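Local coordinates for protein carboxylic ester hydrolase (Aspergillus niger, PDB 7K4O) that hydrolyses ester bonds of tannins as a secreted fungal serine esterase of the tannase family, here holding gallic acid in its pocket, at residues G97-S102 against S128-T133. Residues are numbered along the deposited sequence; the frame is centred on the assembly and turned at random.
Sequences GYAINS and SNNADT. With GDE (3,4,5-trihydroxybenzoic acid), chain J.
Tyr98 and Ala131 are joined by the one direct hydrogen bond between the two loops: Ala131 N donates to Tyr98 O over 2.9 Å. The N-H...O angle is a nearly straight 163°, with the donor tilted out of the carbonyl plane. The methyl of Ala131 and CB of Asn130 also close on that oxygen, Ala131 CB to Tyr98 O being 3.3 Å. Next to this bond, the tyrosine side chain meets Asp132. The two cross at about a right angle, yet their flat groups are within 7° of parallel; the carboxylate sits beside the root of the ring, with Tyr98 CB 3.7 Å from Asp132 CG. Asp132 CG lies between its own backbone N and carbonyl carbon (chi1 56°), which turns the carboxylate back against the tyrosine. Glu355 of helix 351-361 is close to Asp132 OD2, a pairing of like charges that could raise the pKa of either acid.

Both segments are loops of the alpha/beta-hydrolase core, following the neighbouring parallel strands 89-93 and 115-120, and the first reaches the gallate pocket, where Gly97 N donates to carboxylate oxygen OAA of the ligand at 2.7 Å. Phe150 of helix 144-169 packs on both Tyr98 and Ala131.

Farther along, the Asn130 amide meets Ala99 carbonyl end first, Asn130 OD1 3.2 Å from Ala99 CB with CG behind it touching the same methyl. Asn130 OD1 lies 3.0 Å from a water placed to donate to it, though other acceptors compete. That water accepts from Ile100 N at 2.9 Å, a probable side-chain-to-backbone bridge.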
# COMPACT_ATOMS: atom_id res chain seq x y z
N GLY A 97 3.49 -6.84 3.62
CA GLY A 97 4.82 -7.47 3.65
C GLY A 97 4.89 -8.48 2.51
O GLY A 97 4.54 -8.12 1.37
N TYR A 98 5.32 -9.70 2.80
CA TYR A 98 5.30 -10.79 1.79
C TYR A 98 4.09 -11.68 1.97
O TYR A 98 4.05 -12.73 1.35
CB TYR A 98 6.63 -11.57 1.82
CG TYR A 98 7.75 -10.88 1.08
CD1 TYR A 98 8.51 -9.89 1.69
CD2 TYR A 98 7.98 -11.15 -0.26
CE1 TYR A 98 9.52 -9.21 1.00
CE2 TYR A 98 8.98 -10.48 -0.96
CZ TYR A 98 9.77 -9.53 -0.33
OH TYR A 98 10.73 -8.86 -1.06
N ALA A 99 3.11 -11.26 2.77
CA ALA A 99 1.82 -11.97 2.92
C ALA A 99 0.85 -11.48 1.85
O ALA A 99 0.91 -10.32 1.46
CB ALA A 99 1.20 -11.75 4.29
N ILE A 100 0.02 -12.40 1.39
CA ILE A 100 -0.98 -12.10 0.33
C ILE A 100 -2.37 -11.98 0.98
O ILE A 100 -3.34 -11.61 0.24
CB ILE A 100 -0.95 -13.19 -0.74
CG1 ILE A 100 -1.65 -12.70 -2.02
CG2 ILE A 100 -1.50 -14.52 -0.24
CD1 ILE A 100 -1.42 -13.61 -3.20
N ASN A 101 -2.48 -12.20 2.27
CA ASN A 101 -3.76 -11.96 3.01
C ASN A 101 -3.43 -11.21 4.31
O ASN A 101 -2.24 -11.13 4.72
CB ASN A 101 -4.48 -13.26 3.30
CG ASN A 101 -3.71 -14.12 4.30
OD1 ASN A 101 -3.77 -13.85 5.51
ND2 ASN A 101 -3.04 -15.15 3.78
N SER A 102 -4.47 -10.64 4.94
CA SER A 102 -4.29 -9.84 6.16
C SER A 102 -5.01 -10.54 7.32
O SER A 102 -5.51 -9.84 8.22
CB SER A 102 -4.74 -8.45 5.95
OG SER A 102 -3.88 -7.72 5.09
N SER A 128 -1.19 -18.33 7.23
CA SER A 128 -0.13 -17.65 8.01
C SER A 128 1.25 -17.89 7.38
O SER A 128 2.18 -17.33 7.88
CB SER A 128 -0.15 -18.14 9.45
OG SER A 128 0.19 -19.50 9.45
N ASN A 129 1.36 -18.67 6.32
CA ASN A 129 2.65 -18.85 5.60
C ASN A 129 2.70 -17.88 4.42
O ASN A 129 1.72 -17.77 3.68
CB ASN A 129 2.80 -20.28 5.14
CG ASN A 129 2.95 -21.20 6.34
OD1 ASN A 129 3.57 -20.82 7.33
ND2 ASN A 129 2.27 -22.33 6.32
N ASN A 130 3.83 -17.23 4.23
CA ASN A 130 3.91 -16.10 3.30
C ASN A 130 4.70 -16.46 2.05
O ASN A 130 5.18 -17.54 1.93
CB ASN A 130 4.43 -14.88 4.00
CG ASN A 130 3.54 -14.46 5.16
OD1 ASN A 130 2.33 -14.66 5.13
ND2 ASN A 130 4.16 -13.88 6.15
N ALA A 131 4.73 -15.51 1.12
CA ALA A 131 5.28 -15.77 -0.22
C ALA A 131 6.79 -15.98 -0.10
O ALA A 131 7.34 -16.76 -0.89
CB ALA A 131 4.98 -14.65 -1.16
N ASP A 132 7.44 -15.27 0.82
CA ASP A 132 8.92 -15.40 0.96
C ASP A 132 9.31 -16.79 1.41
O ASP A 132 10.27 -17.34 0.77
CB ASP A 132 9.49 -14.28 1.81
CG ASP A 132 8.91 -14.10 3.20
OD1 ASP A 132 7.91 -14.73 3.52
OD2 ASP A 132 9.46 -13.20 3.88
N THR A 133 8.53 -17.45 2.26
CA THR A 133 8.85 -18.83 2.70
C THR A 133 8.63 -19.85 1.58
O THR A 133 9.23 -20.91 1.64
CB THR A 133 8.09 -19.19 3.98
OG1 THR A 133 6.72 -19.47 3.67
CG2 THR A 133 8.20 -18.05 4.97
OAA GDE J . 3.12 -4.28 2.85
OAB GDE J . 3.93 -2.98 4.45
OAC GDE J . 7.10 -4.67 -0.38
OAD GDE J . 7.90 -0.72 2.17
OAE GDE J . 8.62 -2.38 0.21
CAF GDE J . 5.56 -4.10 1.45
CAG GDE J . 5.96 -2.08 2.76
CAH GDE J . 4.02 -3.52 3.32
CAI GDE J . 6.69 -3.83 0.68
CAJ GDE J . 7.14 -1.82 2.00
CAK GDE J . 5.26 -3.24 2.50
CAL GDE J . 7.46 -2.67 0.98
O HOH W 1 0.42 -14.88 2.87